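Local coordinates for protein 3-hydroxyadipyl-CoA dehydrogenase (Escherichia coli, PDB 3MOG) that catalyses the NAD-dependent oxidation of 3-hydroxyadipyl-CoA to 3-oxoadipyl-CoA in the degradation of phenylacetate, at residues Val194-Tyr199 against Ala244-Val249; Ala224-Gly229 against Leu430-Gln435. One frame throughout, in Å; residues are numbered along the deposited sequence.

Contact 1 of 2, residues Val194-Tyr199 against Ala244-Val249; sequences VARPYY and AVTCSV
Arg196 reaches from helix 196-207 to Thr246 and Val245 on helix 239-252, a helix-helix contact inside the first all-helical C-terminal domain of this 3-hydroxyacyl-CoA dehydrogenase. NH1 donates to Thr246 OG1 over 2.7 Å; the acceptor lies only 5° out of the guanidinium plane, though the N-H...O angle of 138° leaves the bond bent. Val245 CG1 rests on one face of the group, 3.4 Å from Arg196 NH2, and Tyr199 CD1 covers the opposite face near its rim, so the flat cation is held between an aliphatic and an aromatic neighbour. A long, planar donor suits this place because it can bond at its edge while both faces pack against carbon. Substitution of Arg196 by leucine would probably leave Thr246 OG1 without this donor and open a gap between Val245 and Tyr199. Further out, the guanidinium is oriented by its NE, which bonds to Asn192 O, while NH1 makes a weak bond to Asn242 O. The arginine chain bends at chi2 (-54°), which brings Arg196 CD to within 3.8 Å of Thr246 OG1; a second bend at chi3 then turns the guanidinium toward Thr246 and Val245.

Contact 2 of 2, residues Ala224-Gly229 against Leu430-Gln435; sequences AGFPMG and LAWGAQ
Phe226 and Trp432 bring together the two C-terminal domains of the chain, the phenyl ring coming from the loop between helices 213-223 and 230-237 and the indole from helix 429-436. Trp432 spans most of the gap, since even the nearest CA atoms, those of Ala224 and Trp432, are 11.2 Å apart. Its CB leaves the helix toward the loop, and chi1 of -148° with chi2 of -15° carries the indole outward, the six-membered ring leading. CB, CG and the pyrrole portion with NE1 stay short of the loop; contact begins at the far rim. There CZ2 lies 3.9 Å from the carbonyl oxygen of Ala224, and CH2, the next atom round, is 4.0 Å from that oxygen and 3.9 Å from Phe226 CZ. CZ3 makes the closest approach, 3.8 Å to Phe226 CZ, which sits near the plane of the indole at its edge. The rings meet obliquely, their planes at 53° and their six-membered centroids 5.7 Å apart. Tryptophan suits this site because its length lets one residue bridge two domains and still offer an apolar rim to a phenylalanine. Gly225 suits the turn before Phe226: just past helix 213-223 it is the first residue to leave helical backbone angles, with a positive phi, where a side chain would be jammed against the preceding carbonyl oxygen. Phe226 also meets Tyr425 edge-to-face, and Trp432 meets the ring of Tyr427, extending the aromatic cluster. Helix 390-406 of the second C-terminal domain borders the contact, with Ile390 touching Ala224, Val394 touching Trp432 and Ile397 touching Phe226, while Met347, just after strand 341-345, packs on the indole.

Overall arrangement
Contact 1 ties two helices within the first C-terminal domain, whereas contact 2 joins that domain to the second one; their centres lie 18 Å apart. Tyr198, on helix 196-207, connects them: its OH lies 2.6 Å from Met228 O, a probable hydrogen bond to the loop of contact 2, and its ring also meets that of Phe226. The same short segment 194-199 thus serves both, Arg196 facing helix 239-252 and Tyr198 facing the 224-229 loop. Helix 390-406 touches both contacts, through Met396 on Pro197 and Val394 on Trp432. The NAD-binding Rossmann domain, with a probable GxGxxG turn at Gly12, Gly14 and Gly17, is a separate part of the chain.

Contact 1 of 2, residues Val194-Tyr199 against Ala244-Val249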
# COMPACT_ATOMS: atom_id res chain seq x y z
N VAL C 194 14.28 10.14 -8.74
CA VAL C 194 15.13 9.12 -9.38
C VAL C 194 16.26 8.65 -8.46
O VAL C 194 16.65 7.49 -8.52
CB VAL C 194 15.66 9.61 -10.76
CG1 VAL C 194 16.62 8.62 -11.43
CG2 VAL C 194 14.49 9.91 -11.67
N ALA C 195 16.75 9.52 -7.58
CA ALA C 195 17.76 9.16 -6.59
C ALA C 195 17.31 8.18 -5.52
O ALA C 195 18.15 7.55 -4.88
CB ALA C 195 18.32 10.42 -5.91
N ARG C 196 16.00 8.07 -5.29
CA ARG C 196 15.49 7.26 -4.18
C ARG C 196 16.06 5.82 -4.05
O ARG C 196 16.43 5.42 -2.94
CB ARG C 196 13.95 7.23 -4.17
CG ARG C 196 13.25 8.51 -3.72
CD ARG C 196 13.73 8.98 -2.34
NE ARG C 196 14.69 10.09 -2.46
CZ ARG C 196 15.44 10.56 -1.47
NH1 ARG C 196 15.37 10.01 -0.25
NH2 ARG C 196 16.26 11.57 -1.69
N PRO C 197 16.15 5.05 -5.16
CA PRO C 197 16.70 3.68 -4.93
C PRO C 197 18.20 3.59 -4.64
O PRO C 197 18.69 2.54 -4.22
CB PRO C 197 16.34 2.92 -6.21
CG PRO C 197 16.03 3.97 -7.22
CD PRO C 197 15.53 5.17 -6.50
N TYR C 198 18.92 4.69 -4.85
CA TYR C 198 20.32 4.72 -4.48
C TYR C 198 20.42 4.55 -2.96
O TYR C 198 21.25 3.78 -2.47
CB TYR C 198 21.03 5.98 -4.97
CG TYR C 198 22.52 5.98 -4.74
CD1 TYR C 198 23.32 4.97 -5.29
CD2 TYR C 198 23.15 6.99 -4.00
CE1 TYR C 198 24.69 4.95 -5.08
CE2 TYR C 198 24.52 6.98 -3.80
CZ TYR C 198 25.27 5.95 -4.34
OH TYR C 198 26.62 5.92 -4.14
N TYR C 199 19.52 5.21 -2.22
CA TYR C 199 19.51 5.10 -0.77
C TYR C 199 18.84 3.84 -0.30
O TYR C 199 19.34 3.17 0.60
CB TYR C 199 18.88 6.34 -0.13
CG TYR C 199 19.49 7.61 -0.64
CD1 TYR C 199 18.74 8.48 -1.44
CD2 TYR C 199 20.82 7.92 -0.38
CE1 TYR C 199 19.28 9.63 -1.93
CE2 TYR C 199 21.39 9.10 -0.89
CZ TYR C 199 20.61 9.94 -1.66
OH TYR C 199 21.12 11.10 -2.18
N ALA C 244 13.20 12.36 5.51
CA ALA C 244 12.02 13.22 5.30
C ALA C 244 11.67 13.30 3.82
O ALA C 244 10.49 13.33 3.47
CB ALA C 244 12.24 14.64 5.88
N VAL C 245 12.69 13.34 2.96
CA VAL C 245 12.48 13.30 1.51
C VAL C 245 11.87 11.95 1.08
O VAL C 245 10.84 11.92 0.39
CB VAL C 245 13.77 13.66 0.72
CG1 VAL C 245 13.57 13.46 -0.77
CG2 VAL C 245 14.20 15.13 1.01
N THR C 246 12.46 10.84 1.52
CA THR C 246 11.95 9.49 1.26
C THR C 246 10.47 9.34 1.64
O THR C 246 9.66 8.88 0.83
CB THR C 246 12.80 8.41 2.00
OG1 THR C 246 14.07 8.31 1.37
CG2 THR C 246 12.14 7.02 1.97
N CYS C 247 10.13 9.75 2.86
CA CYS C 247 8.77 9.63 3.38
C CYS C 247 7.80 10.51 2.62
O CYS C 247 6.64 10.14 2.43
CB CYS C 247 8.73 9.99 4.87
SG CYS C 247 9.33 8.67 5.95
N SER C 248 8.29 11.66 2.15
CA SER C 248 7.47 12.62 1.45
C SER C 248 7.10 12.09 0.06
O SER C 248 5.94 12.14 -0.33
CB SER C 248 8.17 13.99 1.38
OG SER C 248 7.68 14.81 0.33
N VAL C 249 8.09 11.58 -0.68
CA VAL C 249 7.87 10.98 -2.00
C VAL C 249 6.96 9.75 -1.86
O VAL C 249 5.97 9.60 -2.58
CB VAL C 249 9.21 10.64 -2.71
CG1 VAL C 249 8.97 9.96 -4.02
CG2 VAL C 249 10.03 11.91 -2.94

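Contact 2 of 2, residues Ala224-Gly229 against Leu430-Gln435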
# COMPACT_ATOMS: atom_id res chain seq x y z
N ALA C 224 31.12 1.06 -8.78
CA ALA C 224 30.18 1.65 -9.76
C ALA C 224 30.53 3.07 -10.19
O ALA C 224 29.95 3.60 -11.12
CB ALA C 224 28.75 1.59 -9.23
N GLY C 225 31.46 3.70 -9.48
CA GLY C 225 31.92 5.04 -9.83
C GLY C 225 31.10 6.21 -9.29
O GLY C 225 31.26 7.34 -9.77
N PHE C 226 30.22 5.97 -8.32
CA PHE C 226 29.49 7.07 -7.66
C PHE C 226 30.50 7.84 -6.80
O PHE C 226 31.40 7.24 -6.25
CB PHE C 226 28.37 6.52 -6.77
CG PHE C 226 27.17 5.97 -7.52
CD1 PHE C 226 26.16 6.80 -7.95
CD2 PHE C 226 27.05 4.60 -7.75
CE1 PHE C 226 25.03 6.28 -8.62
CE2 PHE C 226 25.94 4.07 -8.41
CZ PHE C 226 24.93 4.91 -8.85
N PRO C 227 30.36 9.18 -6.69
CA PRO C 227 31.35 9.94 -5.92
C PRO C 227 31.34 9.64 -4.41
O PRO C 227 32.39 9.69 -3.77
CB PRO C 227 30.97 11.40 -6.17
CG PRO C 227 29.55 11.36 -6.65
CD PRO C 227 29.39 10.06 -7.37
N MET C 228 30.17 9.32 -3.86
CA MET C 228 30.06 8.91 -2.47
C MET C 228 29.08 7.74 -2.31
O MET C 228 28.05 7.70 -2.98
CB MET C 228 29.64 10.08 -1.59
CG MET C 228 29.53 9.75 -0.10
SD MET C 228 29.93 11.14 0.96
CE MET C 228 31.65 11.39 0.47
N GLY C 229 29.42 6.79 -1.45
CA GLY C 229 28.55 5.68 -1.12
C GLY C 229 27.25 6.16 -0.50
O GLY C 229 27.24 7.19 0.18
N LEU C 430 19.61 6.82 -18.21
CA LEU C 430 19.11 6.33 -19.49
C LEU C 430 20.28 5.99 -20.41
O LEU C 430 20.29 4.93 -21.03
CB LEU C 430 18.14 7.31 -20.12
CG LEU C 430 16.98 7.54 -19.13
CD1 LEU C 430 16.15 8.75 -19.42
CD2 LEU C 430 16.09 6.33 -19.03
N ALA C 431 21.28 6.88 -20.45
CA ALA C 431 22.53 6.63 -21.17
C ALA C 431 23.23 5.44 -20.58
O ALA C 431 23.85 4.66 -21.30
CB ALA C 431 23.46 7.85 -21.11
N TRP C 432 23.12 5.30 -19.27
CA TRP C 432 23.72 4.18 -18.57
C TRP C 432 23.07 2.85 -18.95
O TRP C 432 23.77 1.86 -19.17
CB TRP C 432 23.60 4.38 -17.06
CG TRP C 432 24.74 3.80 -16.30
CD1 TRP C 432 25.67 2.90 -16.75
CD2 TRP C 432 25.05 4.04 -14.93
NE1 TRP C 432 26.55 2.59 -15.76
CE2 TRP C 432 26.19 3.26 -14.62
CE3 TRP C 432 24.49 4.84 -13.93
CZ2 TRP C 432 26.78 3.27 -13.35
CZ3 TRP C 432 25.08 4.85 -12.67
CH2 TRP C 432 26.21 4.07 -12.39
N GLY C 433 21.74 2.85 -19.04
CA GLY C 433 20.96 1.67 -19.42
C GLY C 433 21.27 1.20 -20.84
O GLY C 433 21.36 0.00 -21.10
N ALA C 434 21.45 2.15 -21.76
CA ALA C 434 21.78 1.82 -23.13
C ALA C 434 23.15 1.15 -23.20
O ALA C 434 23.33 0.16 -23.91
CB ALA C 434 21.75 3.07 -24.00
N GLN C 435 24.10 1.68 -22.43
CA GLN C 435 25.44 1.12 -22.32
C GLN C 435 25.40 -0.29 -21.70
O GLN C 435 26.07 -1.19 -22.17
CB GLN C 435 26.30 2.04 -21.45
CG GLN C 435 27.80 1.72 -21.37
CD GLN C 435 28.49 2.28 -20.10
OE1 GLN C 435 29.22 1.56 -19.40
NE2 GLN C 435 28.26 3.57 -19.81